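Local coordinates for ABC transporter periplasmic-binding protein YtfQ (Mycobacterium smegmatis, PDB 6HB0), which probably binds L-arabinofuranose or a related sugar outside the membrane and delivers it to an ABC transporter, at residues 66-71 with 94-99; 88-93 with 115-120; 102-107 with 276-281; 135-140 with 167-172; 272-277 with 282-287. All coordinates share one frame; numbering follows the deposited sequence.

How the contacts relate
Four of the five contacts lie in one lobe of a two-lobed, type I periplasmic-binding-protein fold. Contact 4 lies in the other lobe, its centre about 32 to 43 Å from theirs. Contacts 1 and 2 share helix 90-98, their centres about 10 Å apart. Contacts 3 and 5 share helix 269-279, with centres about 5 Å apart. Strand 103-106 separates the two helices: Val103 touches Thr96 of contact 1, while Ile104 turns to Val278 and to Leu274 of contact 5. Residues 115-120 of contact 2 pair with this strand and meet contact 5 at Thr120 and Pro285. Contact 2 holds Asp90, a known zinc ligand of this protein. In this family the sugar normally binds between the lobes.

Contact 1 of 5, residues 66-71 with 94-99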
# COMPACT_ATOMS: atom_id res chain seq x y z
N SER A 66 -11.30 23.27 4.03
CA SER A 66 -11.82 24.31 3.12
C SER A 66 -12.27 23.73 1.78
O SER A 66 -13.32 24.07 1.28
CB SER A 66 -10.76 25.39 2.85
OG SER A 66 -10.46 26.03 4.08
N ALA A 67 -11.47 22.83 1.22
CA ALA A 67 -11.87 22.20 -0.04
C ALA A 67 -13.22 21.47 0.13
O ALA A 67 -14.12 21.60 -0.69
CB ALA A 67 -10.76 21.30 -0.55
N ILE A 68 -13.39 20.76 1.24
CA ILE A 68 -14.65 20.07 1.48
C ILE A 68 -15.82 21.05 1.56
O ILE A 68 -16.89 20.81 0.98
CB ILE A 68 -14.54 19.16 2.70
CG1 ILE A 68 -13.60 17.99 2.37
CG2 ILE A 68 -15.89 18.62 3.14
CD1 ILE A 68 -13.09 17.29 3.62
N ARG A 69 -15.63 22.15 2.28
CA ARG A 69 -16.67 23.16 2.39
C ARG A 69 -17.01 23.78 1.05
O ARG A 69 -18.17 24.01 0.77
CB ARG A 69 -16.23 24.28 3.34
CG ARG A 69 -16.13 23.79 4.76
CD ARG A 69 -15.79 24.88 5.73
NE ARG A 69 -16.11 24.34 7.05
CZ ARG A 69 -15.40 24.56 8.13
NH1 ARG A 69 -14.31 25.30 8.08
NH2 ARG A 69 -15.77 24.01 9.28
N SER A 70 -16.00 24.01 0.23
CA SER A 70 -16.25 24.55 -1.10
C SER A 70 -17.01 23.54 -1.98
O SER A 70 -17.94 23.93 -2.72
CB SER A 70 -14.95 24.99 -1.73
OG SER A 70 -15.10 25.13 -3.11
N PHE A 71 -16.71 22.25 -1.85
CA PHE A 71 -17.53 21.27 -2.56
C PHE A 71 -18.97 21.30 -2.11
O PHE A 71 -19.87 21.09 -2.94
CB PHE A 71 -17.00 19.82 -2.40
CG PHE A 71 -15.67 19.58 -3.01
CD1 PHE A 71 -15.32 20.14 -4.23
CD2 PHE A 71 -14.78 18.69 -2.42
CE1 PHE A 71 -14.08 19.91 -4.81
CE2 PHE A 71 -13.55 18.44 -3.00
CZ PHE A 71 -13.20 19.05 -4.20
N GLN A 94 -20.07 16.63 9.72
CA GLN A 94 -21.44 17.03 10.06
C GLN A 94 -22.00 17.98 9.06
O GLN A 94 -23.20 17.85 8.72
CB GLN A 94 -21.55 17.63 11.46
CG GLN A 94 -21.40 16.57 12.55
CD GLN A 94 -22.53 15.55 12.57
OE1 GLN A 94 -23.67 15.87 12.33
NE2 GLN A 94 -22.20 14.31 12.91
N GLU A 95 -21.17 18.88 8.55
CA GLU A 95 -21.59 19.80 7.49
C GLU A 95 -21.92 19.07 6.18
O GLU A 95 -22.88 19.47 5.45
CB GLU A 95 -20.57 20.91 7.25
CG GLU A 95 -20.38 21.85 8.44
CD GLU A 95 -19.08 22.66 8.41
OE1 GLU A 95 -18.58 23.00 7.32
OE2 GLU A 95 -18.57 23.02 9.50
N THR A 96 -21.18 18.02 5.85
CA THR A 96 -21.53 17.26 4.65
C THR A 96 -22.83 16.50 4.88
O THR A 96 -23.70 16.44 4.01
CB THR A 96 -20.41 16.32 4.18
OG1 THR A 96 -20.01 15.47 5.25
CG2 THR A 96 -19.24 17.12 3.75
N LYS A 97 -22.98 15.91 6.04
CA LYS A 97 -24.15 15.14 6.33
C LYS A 97 -25.36 16.07 6.31
O LYS A 97 -26.37 15.74 5.70
CB LYS A 97 -23.98 14.44 7.65
CG LYS A 97 -25.22 13.82 8.25
CD LYS A 97 -24.81 13.16 9.57
CE LYS A 97 -25.47 11.83 9.81
NZ LYS A 97 -26.86 12.09 10.29
N ASN A 98 -25.24 17.25 6.91
CA ASN A 98 -26.35 18.23 6.90
C ASN A 98 -26.69 18.69 5.47
O ASN A 98 -27.85 18.99 5.20
CB ASN A 98 -26.04 19.48 7.71
CG ASN A 98 -25.94 19.22 9.19
OD1 ASN A 98 -26.41 18.21 9.71
ND2 ASN A 98 -25.33 20.15 9.89
N ALA A 99 -25.70 18.77 4.58
CA ALA A 99 -25.98 19.10 3.18
C ALA A 99 -26.44 17.91 2.34
O ALA A 99 -26.67 18.07 1.16
CB ALA A 99 -24.78 19.75 2.54
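Arg69 and Glu95 meet side-on. Arg69 NE donates to Glu95 OE1 at 2.8 Å, and the N-H...O angle of 170° is nearly straight. OE1 receives it on its syn lone pair, in the guanidinium plane. Arg69 NH2 donates to Glu95 OE2 at 3.0 Å, again on the syn side but tilted a little from both planes. The two flat groups stand only 12° apart. Two nitrogens thus hold two oxygens, which fixes the rotation of the carboxylate. The charged ends of the two extended chains meet at the outer edge of the helix pair.

Beneath the salt bridge the contact is apolar. Ile68 CG2 touches Thr96 CG2 at 3.7 Å. Thr96 OG1 sits between the backbone N and the carbonyl carbon (chi1 54°). There it hydrogen-bonds to the carbonyl oxygen of Leu93, one turn back, and the methyl group is left to meet Ile68.

Further out, Ile72 of helix 61-73 packs against both Glu95 and Thr96. Val92 of helix 90-98 lies beside Ile68 and the Arg69 chain. Ile68 also rests on Phe81, and Thr96 on Ile79, both in strand 78-81. The two helices belong to successive beta-alpha-beta crossovers and cover the same face of the parallel sheet.

The chemistry is layered. Methyl groups fill the side next to the sheet, and a bidentate ion pair closes the outer side. Its two near-coplanar bonds fix the orientation of both charged groups. Arg69 is exposed, so solvent probably weakens the charge term.

Contact 2 of 5, residues 88-93 with 115-120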
# COMPACT_ATOMS: atom_id res chain seq x y z
N GLY A 88 -10.06 14.87 13.59
CA GLY A 88 -10.50 16.23 13.48
C GLY A 88 -11.42 16.52 12.31
O GLY A 88 -11.59 17.67 11.91
N TRP A 89 -12.05 15.49 11.78
CA TRP A 89 -12.97 15.64 10.68
C TRP A 89 -14.42 15.72 11.07
O TRP A 89 -15.27 15.99 10.20
CB TRP A 89 -12.79 14.48 9.69
CG TRP A 89 -11.41 14.34 9.23
CD1 TRP A 89 -10.49 13.41 9.65
CD2 TRP A 89 -10.75 15.19 8.32
NE1 TRP A 89 -9.29 13.65 9.02
CE2 TRP A 89 -9.43 14.73 8.20
CE3 TRP A 89 -11.16 16.27 7.54
CZ2 TRP A 89 -8.53 15.29 7.35
CZ3 TRP A 89 -10.23 16.86 6.71
CH2 TRP A 89 -8.96 16.36 6.61
N ASP A 90 -14.76 15.46 12.32
CA ASP A 90 -16.18 15.26 12.65
C ASP A 90 -17.04 16.47 12.36
O ASP A 90 -18.16 16.32 11.88
CB ASP A 90 -16.37 14.83 14.11
CG ASP A 90 -16.01 13.39 14.35
OD1 ASP A 90 -15.63 12.67 13.38
OD2 ASP A 90 -16.08 12.98 15.53
N ALA A 91 -16.51 17.67 12.60
CA ALA A 91 -17.25 18.90 12.35
C ALA A 91 -17.55 19.09 10.87
O ALA A 91 -18.71 19.30 10.49
CB ALA A 91 -16.49 20.10 12.85
N VAL A 92 -16.53 19.05 10.02
CA VAL A 92 -16.81 19.20 8.60
C VAL A 92 -17.68 18.05 8.02
O VAL A 92 -18.51 18.25 7.11
CB VAL A 92 -15.54 19.45 7.81
CG1 VAL A 92 -14.74 18.19 7.57
CG2 VAL A 92 -15.87 20.07 6.47
N LEU A 93 -17.52 16.87 8.56
CA LEU A 93 -18.37 15.73 8.20
C LEU A 93 -19.83 15.91 8.64
O LEU A 93 -20.73 15.40 7.99
CB LEU A 93 -17.79 14.44 8.74
CG LEU A 93 -16.47 14.01 8.05
CD1 LEU A 93 -15.93 12.71 8.62
CD2 LEU A 93 -16.56 13.90 6.56
N THR A 115 -21.33 8.88 14.53
CA THR A 115 -21.81 7.69 13.82
C THR A 115 -22.21 8.09 12.40
O THR A 115 -22.80 9.16 12.16
CB THR A 115 -23.01 7.03 14.54
OG1 THR A 115 -23.96 8.05 14.88
CG2 THR A 115 -22.56 6.33 15.81
N ASP A 116 -21.86 7.23 11.45
CA ASP A 116 -22.33 7.38 10.06
C ASP A 116 -22.00 8.79 9.52
O ASP A 116 -22.87 9.54 9.01
CB ASP A 116 -23.83 7.09 9.96
CG ASP A 116 -24.21 5.62 10.33
OD1 ASP A 116 -23.34 4.70 10.33
OD2 ASP A 116 -25.40 5.40 10.62
N VAL A 117 -20.74 9.18 9.69
CA VAL A 117 -20.29 10.46 9.08
C VAL A 117 -19.59 10.25 7.73
O VAL A 117 -19.27 11.23 6.99
CB VAL A 117 -19.46 11.34 10.06
CG1 VAL A 117 -20.41 12.14 10.95
CG2 VAL A 117 -18.50 10.50 10.86
N TYR A 118 -19.33 9.00 7.38
CA TYR A 118 -18.89 8.70 6.01
C TYR A 118 -19.47 7.36 5.63
O TYR A 118 -19.86 6.59 6.48
CB TYR A 118 -17.35 8.74 5.88
CG TYR A 118 -16.64 7.71 6.71
CD1 TYR A 118 -16.27 7.95 8.06
CD2 TYR A 118 -16.37 6.47 6.17
CE1 TYR A 118 -15.62 6.96 8.80
CE2 TYR A 118 -15.73 5.49 6.90
CZ TYR A 118 -15.36 5.72 8.21
OH TYR A 118 -14.74 4.68 8.85
N LYS A 119 -19.53 7.10 4.34
CA LYS A 119 -20.19 5.88 3.85
C LYS A 119 -19.22 4.73 3.81
O LYS A 119 -19.55 3.63 4.16
CB LYS A 119 -20.70 6.13 2.43
CG LYS A 119 -21.85 7.11 2.31
CD LYS A 119 -22.96 6.85 3.31
CE LYS A 119 -24.22 7.57 2.88
NZ LYS A 119 -25.25 7.55 3.94
N THR A 120 -18.00 4.99 3.36
CA THR A 120 -17.04 3.92 3.21
C THR A 120 -15.63 4.43 3.16
O THR A 120 -15.38 5.61 2.87
CB THR A 120 -17.34 2.97 1.98
OG1 THR A 120 -16.61 1.76 2.16
CG2 THR A 120 -16.97 3.55 0.66
O HOH W 1 -20.68 13.33 6.22
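Leu93 and Val117 make the contact, their side chains crossing at about a right angle. They come nearest at their first carbons, with Leu93 CB 3.8 Å from Val117 CB. Leu93 CG is anti to its carbonyl carbon (chi1 -69°), which sets the whole leucine against the Val117 carbonyl oxygen. CD2 comes 3.8 Å from Val117 O, and CD1 is 4.1 Å from Val117 CB. With Val117 CG1 beside the backbone N (chi1 -83°), CG2 falls between the backbone N and the carbonyl carbon. From there it reaches Leu93 CD1 at 4.1 Å.

One water joins the two backbones. It donates to Leu93 O at 2.7 Å and to Val117 O at 2.6 Å, so both carbonyls are served.

Asp90 only grazes Val117. Its carboxylate is held by Thr112 OG1 and the backbone N of Gln113. Asp90 and Asp114 are zinc ligands seen for this protein. A zinc ion lies about 4 Å from the Asp90 side chain here, but it is not assigned as bound to Asp90 in this model.

Helix 90-98 is thereby tied to the loop that enters strand 120-122. Leu93 and Tyr118 both pack on Val103 of strand 103-106, and Lys119 and Thr120 make backbone bonds with that strand.

Contact 3 of 5, residues 102-107 with 276-281; sequences PVILTD and KKVAAG
Val278 packs against Pro102 and Ile104. Its CB is 3.9 Å from Pro102 CB. From CB the side chain forks. CG2 lies between the backbone N and the carbonyl carbon and does most of the touching. It meets Pro102 CB at 3.7 Å and Pro102 CG at 4.1 Å, so it lies against the CB-CG side of the ring. The same methyl approaches Ile104 CD1 at 4.3 Å, a looser meeting. CG1, the other branch, is anti to the carbonyl carbon (chi1 -61°) and turns to Val284 of the following loop.

This is a helix packed on a parallel sheet, as in the Rossmann-like lobes of type I periplasmic binding proteins. Strand 103-106 runs in the sheet between 78-81 and 120-122. Val103 points away, to Leu93 and Thr96 of helix 90-98, and Ile104 points toward helix 269-279. The sheet is therefore covered by helices on both faces.

Pro102 CG also lies 3.7 Å from Val278 O, close to the end of the helix. That oxygen accepts a hydrogen bond from Gly281 N at 3.1 Å. Gly281 has positive phi and ends the helix in a Schellman motif. Beside the proline, Ala279 packs on Val78 of the neighbouring strand.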
# COMPACT_ATOMS: atom_id res chain seq x y z
N PRO A 102 -23.07 12.48 0.43
CA PRO A 102 -22.31 11.32 0.95
C PRO A 102 -20.83 11.52 0.81
O PRO A 102 -20.36 12.18 -0.12
CB PRO A 102 -22.72 10.17 0.02
CG PRO A 102 -23.88 10.67 -0.80
CD PRO A 102 -23.83 12.16 -0.81
N VAL A 103 -20.08 10.91 1.71
CA VAL A 103 -18.64 10.98 1.75
C VAL A 103 -17.96 9.63 1.68
O VAL A 103 -18.33 8.71 2.37
CB VAL A 103 -18.21 11.63 3.05
CG1 VAL A 103 -16.67 11.58 3.20
CG2 VAL A 103 -18.72 13.09 3.01
N ILE A 104 -16.91 9.54 0.88
CA ILE A 104 -16.10 8.36 0.76
C ILE A 104 -14.69 8.75 1.15
O ILE A 104 -14.12 9.72 0.61
CB ILE A 104 -16.07 7.88 -0.70
CG1 ILE A 104 -17.48 7.54 -1.16
CG2 ILE A 104 -15.16 6.68 -0.86
CD1 ILE A 104 -17.49 7.01 -2.56
N LEU A 105 -14.10 7.97 2.05
CA LEU A 105 -12.68 8.14 2.44
C LEU A 105 -11.76 7.24 1.66
O LEU A 105 -12.07 6.06 1.48
CB LEU A 105 -12.51 7.80 3.90
CG LEU A 105 -13.35 8.65 4.84
CD1 LEU A 105 -13.17 8.23 6.27
CD2 LEU A 105 -13.02 10.12 4.67
N THR A 106 -10.62 7.78 1.24
CA THR A 106 -9.65 6.98 0.55
C THR A 106 -8.29 7.03 1.24
O THR A 106 -7.89 8.05 1.86
CB THR A 106 -9.47 7.42 -0.91
OG1 THR A 106 -8.90 8.72 -0.94
CG2 THR A 106 -10.79 7.49 -1.64
N ASP A 107 -7.57 5.94 1.11
CA ASP A 107 -6.13 5.84 1.45
C ASP A 107 -5.82 5.77 2.97
O ASP A 107 -5.05 4.90 3.39
CB ASP A 107 -5.26 6.95 0.80
CG ASP A 107 -5.54 7.15 -0.72
OD1 ASP A 107 -5.38 6.15 -1.53
OD2 ASP A 107 -5.88 8.33 -1.11
N LYS A 276 -21.22 6.33 -7.50
CA LYS A 276 -22.55 6.12 -8.11
C LYS A 276 -23.54 5.47 -7.15
O LYS A 276 -24.68 5.90 -7.04
CB LYS A 276 -22.41 5.30 -9.39
CG LYS A 276 -21.77 6.09 -10.48
CD LYS A 276 -21.54 5.23 -11.71
CE LYS A 276 -20.90 6.09 -12.80
NZ LYS A 276 -20.38 5.24 -13.90
N LYS A 277 -23.09 4.46 -6.40
CA LYS A 277 -23.95 3.78 -5.46
C LYS A 277 -24.42 4.71 -4.37
O LYS A 277 -25.62 4.77 -4.08
CB LYS A 277 -23.26 2.57 -4.86
CG LYS A 277 -23.10 1.45 -5.86
CD LYS A 277 -22.43 0.26 -5.21
CE LYS A 277 -22.37 -0.90 -6.20
NZ LYS A 277 -21.56 -1.93 -5.52
N VAL A 278 -23.48 5.46 -3.76
CA VAL A 278 -23.89 6.28 -2.63
C VAL A 278 -24.75 7.48 -3.11
O VAL A 278 -25.64 7.90 -2.41
CB VAL A 278 -22.70 6.72 -1.73
CG1 VAL A 278 -22.03 5.50 -1.14
CG2 VAL A 278 -21.73 7.60 -2.46
N ALA A 279 -24.52 7.99 -4.30
CA ALA A 279 -25.34 9.06 -4.82
C ALA A 279 -26.80 8.58 -5.05
O ALA A 279 -27.75 9.33 -4.87
CB ALA A 279 -24.77 9.61 -6.11
N ALA A 280 -26.96 7.33 -5.40
CA ALA A 280 -28.26 6.72 -5.58
C ALA A 280 -28.90 6.24 -4.27
O ALA A 280 -30.02 5.76 -4.31
CB ALA A 280 -28.16 5.56 -6.58
N GLY A 281 -28.23 6.38 -3.12
CA GLY A 281 -28.78 5.91 -1.85
C GLY A 281 -28.64 4.42 -1.69
O GLY A 281 -29.28 3.83 -0.84

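Contact 4 of 5, residues 135-140 with 167-172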
# COMPACT_ATOMS: atom_id res chain seq x y z
N GLN A 135 3.44 -15.52 6.18
CA GLN A 135 2.81 -16.74 5.83
C GLN A 135 3.57 -17.46 4.71
O GLN A 135 3.62 -18.68 4.67
CB GLN A 135 1.34 -16.47 5.46
CG GLN A 135 0.54 -17.70 5.10
CD GLN A 135 0.48 -18.68 6.26
OE1 GLN A 135 0.03 -18.31 7.36
NE2 GLN A 135 0.96 -19.92 6.03
N TRP A 136 4.19 -16.71 3.81
CA TRP A 136 5.01 -17.31 2.78
C TRP A 136 6.22 -17.94 3.41
O TRP A 136 6.60 -19.03 3.00
CB TRP A 136 5.45 -16.29 1.74
CG TRP A 136 6.39 -16.81 0.74
CD1 TRP A 136 6.08 -17.38 -0.47
CD2 TRP A 136 7.82 -16.80 0.82
NE1 TRP A 136 7.24 -17.72 -1.13
CE2 TRP A 136 8.31 -17.38 -0.35
CE3 TRP A 136 8.73 -16.36 1.79
CZ2 TRP A 136 9.68 -17.54 -0.59
CZ3 TRP A 136 10.10 -16.55 1.56
CH2 TRP A 136 10.54 -17.12 0.37
N VAL A 137 6.83 -17.28 4.38
CA VAL A 137 7.97 -17.87 5.07
C VAL A 137 7.53 -19.18 5.75
O VAL A 137 8.21 -20.19 5.61
CB VAL A 137 8.60 -16.94 6.10
CG1 VAL A 137 9.72 -17.65 6.85
CG2 VAL A 137 9.10 -15.66 5.44
N ALA A 138 6.42 -19.15 6.46
CA ALA A 138 5.92 -20.35 7.11
C ALA A 138 5.68 -21.47 6.14
O ALA A 138 6.10 -22.62 6.43
CB ALA A 138 4.68 -20.07 7.90
N ASP A 139 5.09 -21.17 5.00
CA ASP A 139 4.84 -22.16 3.96
C ASP A 139 6.14 -22.73 3.39
O ASP A 139 6.26 -23.94 3.24
CB ASP A 139 4.00 -21.60 2.80
CG ASP A 139 2.56 -21.31 3.19
OD1 ASP A 139 2.17 -21.71 4.31
OD2 ASP A 139 1.84 -20.64 2.38
N GLN A 140 7.11 -21.88 3.07
CA GLN A 140 8.33 -22.35 2.43
C GLN A 140 9.19 -23.18 3.34
O GLN A 140 9.90 -24.03 2.89
CB GLN A 140 9.17 -21.22 1.88
CG GLN A 140 8.51 -20.44 0.76
CD GLN A 140 8.18 -21.28 -0.47
OE1 GLN A 140 7.02 -21.39 -0.88
NE2 GLN A 140 9.18 -21.89 -1.02
N THR A 167 3.64 -6.07 12.85
CA THR A 167 2.55 -6.78 13.50
C THR A 167 2.08 -7.92 12.63
O THR A 167 1.98 -9.05 13.08
CB THR A 167 1.41 -5.82 13.79
OG1 THR A 167 1.90 -4.86 14.74
CG2 THR A 167 0.18 -6.53 14.34
N GLY A 168 1.88 -7.63 11.36
CA GLY A 168 1.42 -8.65 10.43
C GLY A 168 2.38 -9.76 10.23
O GLY A 168 2.00 -10.92 10.20
N PHE A 169 3.65 -9.44 10.04
CA PHE A 169 4.63 -10.50 9.84
C PHE A 169 4.67 -11.48 11.04
O PHE A 169 4.78 -12.70 10.85
CB PHE A 169 5.99 -9.91 9.53
CG PHE A 169 7.02 -10.91 9.11
CD1 PHE A 169 7.09 -11.35 7.81
CD2 PHE A 169 7.95 -11.37 10.03
CE1 PHE A 169 8.03 -12.28 7.44
CE2 PHE A 169 8.89 -12.34 9.65
CZ PHE A 169 8.95 -12.76 8.35
N ALA A 170 4.57 -10.94 12.24
CA ALA A 170 4.61 -11.73 13.46
C ALA A 170 3.41 -12.69 13.49
O ALA A 170 3.56 -13.88 13.78
CB ALA A 170 4.61 -10.82 14.69
N GLU A 171 2.24 -12.19 13.12
CA GLU A 171 1.08 -13.03 12.92
C GLU A 171 1.30 -14.12 11.85
O GLU A 171 0.91 -15.25 12.06
CB GLU A 171 -0.13 -12.21 12.49
CG GLU A 171 -0.63 -11.14 13.44
CD GLU A 171 -1.75 -10.28 12.86
OE1 GLU A 171 -2.15 -10.42 11.65
OE2 GLU A 171 -2.28 -9.47 13.64
N GLY A 172 1.90 -13.78 10.73
CA GLY A 172 2.06 -14.75 9.65
C GLY A 172 3.01 -15.91 9.96
O GLY A 172 2.85 -16.99 9.41
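Gln135 NE2 donates to Asp139 OD1 at 2.8 Å, one turn along its own helix. The acceptor lies in the amide plane of Gln135, but the amide meets the Asp139 carboxylate from above its plane. The N-H...O angle of 136° is well bent. Gln135 CG is anti to the backbone N and the chain then bends (chi2 61°), which turns the amide forward along the helix, toward Asp139.

The same residue touches the second helix with its backbone. Gln135 CA makes a CA-H...O contact with Gly172 O at 3.6 Å. The CA atoms of Gln135 and Gly172 are only 4.4 Å apart. Gly172 has no side chain to hold the backbones apart here. Ala138 CB follows, 3.9 Å from Gly172 O.

Deeper in, Val137 CG2 meets the Phe169 ring at its edge, 4.1 Å from CE1. Ile150 of strand 148-154 touches both side chains, and Phe169 also stacks on Phe212.

Helices 126-140 and 160-173 run almost parallel, 24° apart, with short-segment axes 9.0 Å from each other. They flank strand 148-154 in the chain and cover one face of the sheet in this lobe.

No classical hydrogen bond joins the two segments. Their union rests on close backbone packing, a weak C-H...O contact and apolar contact at a ring edge. The polar bond of Gln135 stays within its own helix.

Contact 5 of 5, residues 272-277 with 282-287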
# COMPACT_ATOMS: atom_id res chain seq x y z
N MET A 272 -15.25 5.24 -8.31
CA MET A 272 -16.30 5.78 -9.21
C MET A 272 -17.58 4.95 -9.05
O MET A 272 -18.66 5.49 -8.99
CB MET A 272 -15.86 5.81 -10.66
CG MET A 272 -14.61 6.63 -10.87
SD MET A 272 -14.73 8.32 -10.22
CE MET A 272 -13.03 8.58 -9.72
N ASP A 273 -17.44 3.65 -8.99
CA ASP A 273 -18.58 2.77 -8.77
C ASP A 273 -19.28 3.01 -7.43
O ASP A 273 -20.50 3.10 -7.35
CB ASP A 273 -18.14 1.33 -8.89
CG ASP A 273 -19.27 0.39 -8.64
OD1 ASP A 273 -20.27 0.45 -9.41
OD2 ASP A 273 -19.21 -0.36 -7.64
N LEU A 274 -18.50 3.14 -6.36
CA LEU A 274 -19.05 3.51 -5.07
C LEU A 274 -19.69 4.89 -5.06
O LEU A 274 -20.71 5.08 -4.41
CB LEU A 274 -17.97 3.47 -3.97
CG LEU A 274 -17.54 2.06 -3.70
CD1 LEU A 274 -16.14 2.04 -3.10
CD2 LEU A 274 -18.54 1.33 -2.83
N ALA A 275 -19.10 5.84 -5.75
CA ALA A 275 -19.69 7.17 -5.82
C ALA A 275 -21.10 7.10 -6.44
O ALA A 275 -22.06 7.68 -5.92
CB ALA A 275 -18.81 8.09 -6.60
N LYS A 276 -21.22 6.33 -7.50
CA LYS A 276 -22.55 6.12 -8.11
C LYS A 276 -23.54 5.47 -7.15
O LYS A 276 -24.68 5.90 -7.04
CB LYS A 276 -22.41 5.30 -9.39
CG LYS A 276 -21.77 6.09 -10.48
CD LYS A 276 -21.54 5.23 -11.71
CE LYS A 276 -20.90 6.09 -12.80
NZ LYS A 276 -20.38 5.24 -13.90
N LYS A 277 -23.09 4.46 -6.40
CA LYS A 277 -23.95 3.78 -5.46
C LYS A 277 -24.42 4.71 -4.37
O LYS A 277 -25.62 4.77 -4.08
CB LYS A 277 -23.26 2.57 -4.86
CG LYS A 277 -23.10 1.45 -5.86
CD LYS A 277 -22.43 0.26 -5.21
CE LYS A 277 -22.37 -0.90 -6.20
NZ LYS A 277 -21.56 -1.93 -5.52
N GLU A 282 -27.79 3.76 -2.47
CA GLU A 282 -27.60 2.32 -2.26
C GLU A 282 -26.68 2.13 -1.06
O GLU A 282 -25.65 2.75 -1.04
CB GLU A 282 -26.99 1.66 -3.50
CG GLU A 282 -26.74 0.18 -3.28
CD GLU A 282 -26.03 -0.46 -4.45
OE1 GLU A 282 -26.11 0.08 -5.59
OE2 GLU A 282 -25.38 -1.50 -4.22
N PRO A 283 -27.08 1.28 -0.08
CA PRO A 283 -26.23 1.05 1.07
C PRO A 283 -24.95 0.39 0.64
O PRO A 283 -24.97 -0.43 -0.27
CB PRO A 283 -27.07 0.12 1.97
CG PRO A 283 -28.48 0.40 1.56
CD PRO A 283 -28.39 0.62 0.08
N VAL A 284 -23.84 0.79 1.25
CA VAL A 284 -22.55 0.18 0.93
C VAL A 284 -21.85 -0.24 2.21
O VAL A 284 -22.14 0.32 3.27
CB VAL A 284 -21.66 1.16 0.12
CG1 VAL A 284 -22.37 1.55 -1.16
CG2 VAL A 284 -21.37 2.42 0.91
N PRO A 285 -20.92 -1.20 2.11
CA PRO A 285 -20.13 -1.58 3.27
C PRO A 285 -19.20 -0.46 3.70
O PRO A 285 -18.77 0.35 2.85
CB PRO A 285 -19.29 -2.78 2.78
CG PRO A 285 -19.43 -2.81 1.30
CD PRO A 285 -20.49 -1.88 0.88
N GLU A 286 -18.91 -0.41 5.01
CA GLU A 286 -18.12 0.66 5.60
C GLU A 286 -16.66 0.58 5.20
O GLU A 286 -15.94 1.57 5.29
CB GLU A 286 -18.28 0.68 7.13
CG GLU A 286 -19.57 1.39 7.54
CD GLU A 286 -19.96 1.21 9.01
OE1 GLU A 286 -19.54 0.19 9.62
OE2 GLU A 286 -20.69 2.08 9.56
N ARG A 287 -16.24 -0.56 4.69
CA ARG A 287 -14.90 -0.74 4.16
C ARG A 287 -14.98 -1.51 2.84
O ARG A 287 -15.79 -2.42 2.70
CB ARG A 287 -14.06 -1.52 5.17
CG ARG A 287 -12.64 -1.68 4.72
CD ARG A 287 -11.70 -2.13 5.81
NE ARG A 287 -10.51 -2.65 5.13
CZ ARG A 287 -9.91 -3.83 5.37
NH1 ARG A 287 -10.32 -4.61 6.36
NH2 ARG A 287 -8.84 -4.20 4.63
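Lys277 and Glu282 are joined through their backbones. Glu282 N donates to Lys277 O at 2.9 Å, with an N-H...O angle of 152°. The donor is tilted 32° from the carbonyl plane. This bond draws the chain back over the last turn of helix 269-279.

The packed side is this bond and a Val284 methyl. Val284 CG1 lies 3.9 Å from Lys277 CB and 4.2 Å from Leu274 CD2, so one methyl bridges two positions on the helix. Leu274 in turn packs on Thr120 and Ile122 of strand 120-122.

On the more exposed side it is the charged ends that are loosely held. Lys277 and Glu282 both have extended chains, and these cross obliquely. The carboxylate still lies close against the lysine methylenes, with OE1 3.3 Å from Lys277 CG. The charges do not close into a bond: Lys277 NZ is 4.1 Å from Glu282 OE2, beyond a salt bridge. NZ has a long, weak ion pair with Asp273 OD2 at 3.5 Å instead. The nearby opposite charges probably still attract, though solvent would weaken the effect.

Pro285 continues the loop, and its carbonyl oxygen accepts a hydrogen bond from Thr120 OG1. The chain thus turns from the helix toward the edge strand 287-288. The bond from Glu282 N to Lys277 O, with a second from Gly281 N to Val278 O and Gly281 at positive phi, is the signature of a Schellman motif at a helix C-terminus.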